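Local coordinates for protein yahD a copper inducible hydrolase (Lactococcus lactis subsp. lactis, PDB 3OG9), which is probably a hydrolase of the alpha/beta-hydrolase fold, induced by copper, with D-malate bound in its pocket, at residues L21-E29 with R49-Y60. Residues are numbered along the deposited sequence; the frame is centred on the assembly and turned at random. Where two conformers were deposited one is given.
Sequences LLHSTGGDE and RGRINEQGVNRY. With MLT (D-malate), chain C.
Thr25 and Arg59 run side by side into the D-malate pocket, each taking one end of the ligand. Thr25 OG1 donates to malate O5, while both terminal nitrogens of Arg59 converge on malate O1, NH1 and NH2 each at 2.8 Å. Behind them the methyl CG2 of Thr25 presses tightly on CG1 of Val57, 3.3 Å away.

The two loops that supply these residues are joined largely through their backbones. A type II turn from Ser24 to Gly27 offers Gly26 N to Asn58 O in a short, nearly straight bond (2.8 Å, 174°); the Asn58 amide answers through ND2 to Gly27 O. A water joins Asn58 N, Gly56 O and, weakly, Gly26 O.

The second shell centres on His23. Its CG sits between backbone N and carbonyl carbon (chi1 62°), which turns the ring inward: ND1 donates to Ser24 O within the turn, and NE2 accepts from Gly50 N at 3.0 Å, fixing the ring's rotation from both ends. Tyr60 stacks offset on one face, centroids 4.6 Å apart, and its OH accepts from His23 N. Farther out, Arg49 grips the Glu29 carboxylate side-on, NE to OE1 at 2.8 Å and NH2 to OE2.

Tyr60 OH also bonds to Ile48 O at the end of strand 45-48, and Asn111, on helix 111-121, holds Tyr60 N and contacts malate. The contact thus joins the loops following the adjacent parallel strands 19-22 and 45-48 beside that helix.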
ATOM      1  N   LEU A  21      -2.762  -1.922   7.053  1.00  4.12           N
ATOM      2  CA  LEU A  21      -1.828  -0.800   7.005  1.00  3.67           C
ATOM      3  C   LEU A  21      -0.420  -1.275   6.728  1.00  4.99           C
ATOM      4  O   LEU A  21       0.043  -2.250   7.333  1.00  3.68           O
ATOM      5  CB  LEU A  21      -1.830  -0.022   8.348  1.00  3.89           C
ATOM      6  CG  LEU A  21      -3.183   0.313   8.942  1.00  4.31           C
ATOM      7  CD1 LEU A  21      -2.963   1.194  10.170  1.00  3.78           C
ATOM      8  CD2 LEU A  21      -4.185   0.950   7.908  1.00  2.78           C
ATOM      9  N   LEU A  22       0.258  -0.558   5.835  0.50  4.96           N
ATOM     10  CA  LEU A  22       1.611  -0.899   5.451  0.50  4.49           C
ATOM     11  C   LEU A  22       2.444   0.359   5.536  0.50  4.65           C
ATOM     12  O   LEU A  22       2.113   1.372   4.928  0.50  4.22           O
ATOM     13  CB  LEU A  22       1.626  -1.521   4.050  0.50  4.65           C
ATOM     14  CG  LEU A  22       0.754  -2.778   3.905  0.50  3.19           C
ATOM     15  CD1 LEU A  22       0.580  -3.141   2.462  0.50  4.23           C
ATOM     16  CD2 LEU A  22       1.387  -3.950   4.688  0.50  2.00           C
ATOM     17  N   HIS A  23       3.505   0.278   6.331  1.00  5.26           N
ATOM     18  CA  HIS A  23       4.371   1.438   6.677  1.00  5.51           C
ATOM     19  C   HIS A  23       5.414   1.807   5.614  1.00  5.97           C
ATOM     20  O   HIS A  23       5.664   1.031   4.684  1.00  4.99           O
ATOM     21  CB  HIS A  23       5.073   1.171   8.038  1.00  5.47           C
ATOM     22  CG  HIS A  23       5.987  -0.026   8.035  1.00  6.18           C
ATOM     23  ND1 HIS A  23       7.225  -0.020   7.421  1.00  4.64           N
ATOM     24  CD2 HIS A  23       5.835  -1.269   8.549  1.00  6.77           C
ATOM     25  CE1 HIS A  23       7.795  -1.204   7.566  1.00  2.94           C
ATOM     26  NE2 HIS A  23       6.978  -1.975   8.256  1.00  5.97           N
ATOM     27  N   SER A  24       6.008   3.000   5.744  1.00  6.73           N
ATOM     28  CA  SER A  24       7.084   3.421   4.851  1.00  7.09           C
ATOM     29  C   SER A  24       8.404   2.837   5.324  1.00  7.72           C
ATOM     30  O   SER A  24       8.477   2.212   6.368  1.00  6.72           O
ATOM     31  CB  SER A  24       7.215   4.961   4.865  1.00  7.79           C
ATOM     32  OG  SER A  24       7.534   5.371   6.195  1.00  8.49           O
ATOM     33  N   THR A  25       9.474   3.098   4.570  1.00  8.45           N
ATOM     34  CA  THR A  25      10.806   2.685   4.994  1.00  9.57           C
ATOM     35  C   THR A  25      11.118   3.333   6.315  1.00 10.98           C
ATOM     36  O   THR A  25      10.960   4.549   6.482  1.00 11.58           O
ATOM     37  CB  THR A  25      11.866   3.096   3.950  1.00 10.88           C
ATOM     38  OG1 THR A  25      11.594   2.433   2.713  1.00 10.39           O
ATOM     39  CG2 THR A  25      13.277   2.696   4.404  1.00 11.40           C
ATOM     40  N   GLY A  26      11.557   2.515   7.258  1.00 10.31           N
ATOM     41  CA  GLY A  26      11.906   2.995   8.581  1.00 11.44           C
ATOM     42  C   GLY A  26      10.705   3.095   9.504  1.00 11.74           C
ATOM     43  O   GLY A  26      10.874   3.426  10.667  1.00 13.24           O
ATOM     44  N   GLY A  27       9.491   2.857   8.989  1.00 11.05           N
ATOM     45  CA  GLY A  27       8.304   2.848   9.820  1.00  9.55           C
ATOM     46  C   GLY A  27       8.137   1.533  10.539  1.00  9.05           C
ATOM     47  O   GLY A  27       9.011   0.647  10.468  1.00  9.73           O
ATOM     48  N   ASP A  28       7.037   1.401  11.266  1.00  8.04           N
ATOM     49  CA  ASP A  28       6.700   0.138  11.892  1.00  8.10           C
ATOM     50  C   ASP A  28       5.182  -0.061  11.915  1.00  7.97           C
ATOM     51  O   ASP A  28       4.437   0.744  11.371  1.00  6.42           O
ATOM     52  CB  ASP A  28       7.322   0.035  13.303  1.00  8.64           C
ATOM     53  CG  ASP A  28       6.732   1.036  14.293  1.00  9.94           C
ATOM     54  OD1 ASP A  28       5.585   1.539  14.106  1.00  8.39           O
ATOM     55  OD2 ASP A  28       7.423   1.313  15.302  1.00  9.66           O
ATOM     56  N   GLU A  29       4.740  -1.116  12.586  1.00  7.52           N
ATOM     57  CA  GLU A  29       3.315  -1.462  12.621  1.00  8.08           C
ATOM     58  C   GLU A  29       2.406  -0.391  13.270  1.00  8.31           C
ATOM     59  O   GLU A  29       1.193  -0.416  13.058  1.00  7.62           O
ATOM     60  CB  GLU A  29       3.092  -2.868  13.228  1.00  8.97           C
ATOM     61  CG  GLU A  29       3.430  -3.006  14.682  1.00  9.36           C
ATOM     62  CD  GLU A  29       4.903  -3.234  14.944  1.00 13.21           C
ATOM     63  OE1 GLU A  29       5.766  -2.935  14.069  1.00 13.01           O
ATOM     64  OE2 GLU A  29       5.213  -3.690  16.068  1.00 13.34           O
ATOM     65  N   ARG A  49       4.185  -5.368  10.206  1.00  7.27           N
ATOM     66  CA  ARG A  49       5.538  -4.855   9.971  1.00  6.94           C
ATOM     67  C   ARG A  49       6.244  -5.650   8.871  1.00  7.15           C
ATOM     68  O   ARG A  49       6.110  -6.857   8.800  1.00  6.96           O
ATOM     69  CB  ARG A  49       6.390  -4.919  11.255  1.00  7.32           C
ATOM     70  CG  ARG A  49       7.708  -4.086  11.186  1.00  6.79           C
ATOM     71  CD  ARG A  49       8.686  -4.522  12.257  1.00  9.16           C
ATOM     72  NE  ARG A  49       8.176  -4.219  13.591  1.00 14.12           N
ATOM     73  CZ  ARG A  49       8.842  -4.414  14.724  1.00 18.61           C
ATOM     74  NH1 ARG A  49      10.075  -4.914  14.710  1.00 18.28           N
ATOM     75  NH2 ARG A  49       8.276  -4.096  15.881  1.00 17.74           N
ATOM     76  N   GLY A  50       7.010  -4.964   8.037  1.00  6.75           N
ATOM     77  CA  GLY A  50       7.856  -5.620   7.048  1.00  7.76           C
ATOM     78  C   GLY A  50       8.916  -6.458   7.762  1.00  8.48           C
ATOM     79  O   GLY A  50       9.316  -6.158   8.892  1.00  9.21           O
ATOM     80  N   ARG A  51       9.377  -7.508   7.095  1.00  9.84           N
ATOM     81  CA  ARG A  51      10.320  -8.461   7.695  1.00 10.35           C
ATOM     82  C   ARG A  51      11.791  -8.081   7.478  1.00 11.10           C
ATOM     83  O   ARG A  51      12.665  -8.670   8.107  1.00 10.44           O
ATOM     84  CB  ARG A  51      10.094  -9.838   7.098  1.00  9.76           C
ATOM     85  CG  ARG A  51       8.829 -10.498   7.564  1.00 11.90           C
ATOM     86  CD  ARG A  51       8.954 -12.020   7.425  1.00 10.75           C
ATOM     87  NE  ARG A  51       9.259 -12.445   6.061  1.00 14.14           N
ATOM     88  CZ  ARG A  51       9.389 -13.719   5.717  1.00 17.13           C
ATOM     89  NH1 ARG A  51       9.212 -14.655   6.639  1.00 17.13           N
ATOM     90  NH2 ARG A  51       9.691 -14.060   4.480  1.00 18.06           N
ATOM     91  N   ILE A  52      12.053  -7.121   6.591  1.00 10.98           N
ATOM     92  CA  ILE A  52      13.412  -6.642   6.276  1.00 12.40           C
ATOM     93  C   ILE A  52      13.885  -5.547   7.245  1.00 14.19           C
ATOM     94  O   ILE A  52      13.183  -4.559   7.465  1.00 12.89           O
ATOM     95  CB  ILE A  52      13.493  -6.167   4.795  1.00 12.55           C
ATOM     96  CG1 ILE A  52      13.002  -7.272   3.822  1.00 12.91           C
ATOM     97  CG2 ILE A  52      14.895  -5.676   4.414  1.00 11.37           C
ATOM     98  CD1 ILE A  52      13.666  -8.639   3.989  1.00 16.27           C
ATOM     99  N   ASN A  53      15.111  -5.695   7.756  0.50 15.56           N
ATOM    100  CA  ASN A  53      15.631  -4.801   8.791  0.50 17.79           C
ATOM    101  C   ASN A  53      17.114  -4.390   8.623  0.50 19.35           C
ATOM    102  O   ASN A  53      17.771  -4.014   9.599  0.50 19.63           O
ATOM    103  CB  ASN A  53      15.396  -5.465  10.152  0.50 17.80           C
ATOM    104  CG  ASN A  53      15.559  -4.519  11.317  0.50 19.09           C
ATOM    105  OD1 ASN A  53      15.183  -3.338  11.259  0.50 20.72           O
ATOM    106  ND2 ASN A  53      16.104  -5.048  12.409  0.50 19.01           N
ATOM    107  N   GLU A  54      17.619  -4.423   7.387  1.00 20.93           N
ATOM    108  CA  GLU A  54      19.030  -4.146   7.107  1.00 23.31           C
ATOM    109  C   GLU A  54      19.399  -2.805   7.708  1.00 25.65           C
ATOM    110  O   GLU A  54      18.767  -1.776   7.411  1.00 25.88           O
ATOM    111  CB  GLU A  54      19.332  -4.247   5.605  1.00 24.12           C
ATOM    112  CG  GLU A  54      18.756  -5.537   5.026  1.00 23.63           C
ATOM    113  CD  GLU A  54      19.383  -5.998   3.733  0.50 23.44           C
ATOM    114  OE1 GLU A  54      19.707  -7.199   3.672  0.50 25.22           O
ATOM    115  OE2 GLU A  54      19.534  -5.193   2.786  0.50 21.32           O
ATOM    116  N   GLN A  55      20.376  -2.872   8.626  1.00 27.33           N
ATOM    117  CA  GLN A  55      20.853  -1.744   9.438  1.00 29.22           C
ATOM    118  C   GLN A  55      19.759  -1.083  10.282  1.00 28.16           C
ATOM    119  O   GLN A  55      19.745   0.147  10.452  1.00 29.08           O
ATOM    120  CB  GLN A  55      21.605  -0.722   8.568  1.00 30.03           C
ATOM    121  CG  GLN A  55      22.776  -1.351   7.776  1.00 33.08           C
ATOM    122  CD  GLN A  55      23.604  -0.337   6.996  1.00 34.58           C
ATOM    123  OE1 GLN A  55      23.066   0.560   6.327  1.00 38.55           O
ATOM    124  NE2 GLN A  55      24.935  -0.499   7.052  1.00 39.67           N
ATOM    125  N   GLY A  56      18.852  -1.902  10.817  1.00 26.86           N
ATOM    126  CA  GLY A  56      17.772  -1.407  11.675  1.00 24.47           C
ATOM    127  C   GLY A  56      16.710  -0.523  11.002  1.00 23.08           C
ATOM    128  O   GLY A  56      15.923   0.112  11.694  1.00 23.61           O
ATOM    129  N   VAL A  57      16.688  -0.476   9.667  1.00 20.52           N
ATOM    130  CA  VAL A  57      15.616   0.227   8.915  1.00 17.77           C
ATOM    131  C   VAL A  57      14.516  -0.752   8.469  1.00 14.77           C
ATOM    132  O   VAL A  57      14.767  -1.591   7.637  1.00 15.01           O
ATOM    133  CB  VAL A  57      16.212   0.933   7.680  1.00 18.55           C
ATOM    134  CG1 VAL A  57      15.166   1.695   6.971  1.00 18.30           C
ATOM    135  CG2 VAL A  57      17.367   1.888   8.101  1.00 19.47           C
ATOM    136  N   ASN A  58      13.311  -0.665   9.024  1.00 12.06           N
ATOM    137  CA  ASN A  58      12.239  -1.597   8.643  1.00 11.16           C
ATOM    138  C   ASN A  58      11.822  -1.372   7.194  1.00  9.50           C
ATOM    139  O   ASN A  58      11.656  -0.226   6.789  1.00  8.84           O
ATOM    140  CB  ASN A  58      11.012  -1.421   9.560  1.00 10.76           C
ATOM    141  CG  ASN A  58      11.283  -1.820  10.989  1.00 11.31           C
ATOM    142  OD1 ASN A  58      12.170  -2.636  11.263  1.00 14.25           O
ATOM    143  ND2 ASN A  58      10.488  -1.290  11.911  1.00 10.07           N
ATOM    144  N   ARG A  59      11.643  -2.454   6.437  1.00  9.57           N
ATOM    145  CA  ARG A  59      11.207  -2.399   5.020  1.00  8.84           C
ATOM    146  C   ARG A  59      10.469  -3.684   4.671  1.00  8.14           C
ATOM    147  O   ARG A  59      10.617  -4.695   5.366  1.00  9.42           O
ATOM    148  CB  ARG A  59      12.413  -2.297   4.061  1.00  9.63           C
ATOM    149  CG  ARG A  59      13.062  -0.928   3.916  1.00  8.51           C
ATOM    150  CD  ARG A  59      14.196  -0.986   2.876  1.00  9.91           C
ATOM    151  NE  ARG A  59      13.681  -1.566   1.647  1.00  8.77           N
ATOM    152  CZ  ARG A  59      13.062  -0.877   0.688  1.00 10.97           C
ATOM    153  NH1 ARG A  59      12.918   0.434   0.781  1.00 12.62           N
ATOM    154  NH2 ARG A  59      12.580  -1.508  -0.372  1.00 10.78           N
ATOM    155  N   TYR A  60       9.714  -3.665   3.573  1.00  7.34           N
ATOM    156  CA  TYR A  60       9.026  -4.878   3.102  1.00  6.61           C
ATOM    157  C   TYR A  60       9.831  -5.769   2.177  1.00  6.89           C
ATOM    158  O   TYR A  60       9.505  -6.945   2.025  1.00  8.20           O
ATOM    159  CB  TYR A  60       7.692  -4.531   2.449  1.00  5.77           C
ATOM    160  CG  TYR A  60       6.694  -4.104   3.476  1.00  4.86           C
ATOM    161  CD1 TYR A  60       5.979  -5.048   4.219  1.00  5.68           C
ATOM    162  CD2 TYR A  60       6.523  -2.730   3.773  1.00  7.23           C
ATOM    163  CE1 TYR A  60       5.086  -4.638   5.209  1.00  5.93           C
ATOM    164  CE2 TYR A  60       5.619  -2.324   4.759  1.00  4.98           C
ATOM    165  CZ  TYR A  60       4.904  -3.269   5.448  1.00  5.74           C
ATOM    166  OH  TYR A  60       4.021  -2.861   6.430  1.00  3.88           O
TER
HETATM  167  C1  MLT C 500      10.608   1.443  -2.054  1.00 18.36           C
HETATM  168  O1  MLT C 500      11.597   0.787  -1.627  1.00 16.02           O
HETATM  169  O2  MLT C 500       9.450   0.963  -1.991  1.00 13.79           O
HETATM  170  C2  MLT C 500      10.812   2.809  -2.671  1.00 21.36           C
HETATM  171  O3  MLT C 500      12.184   3.156  -2.743  1.00 24.21           O
HETATM  172  C3  MLT C 500      10.019   3.887  -1.931  1.00 22.27           C
HETATM  173  C4  MLT C 500      10.513   4.139  -0.526  1.00 25.72           C
HETATM  174  O4  MLT C 500      10.473   5.317  -0.110  1.00 28.98           O
HETATM  175  O5  MLT C 500      10.936   3.242   0.250  1.00 22.41           O
HETATM  176  O   HOH W   1      13.093   1.079  11.177  1.00 14.13           O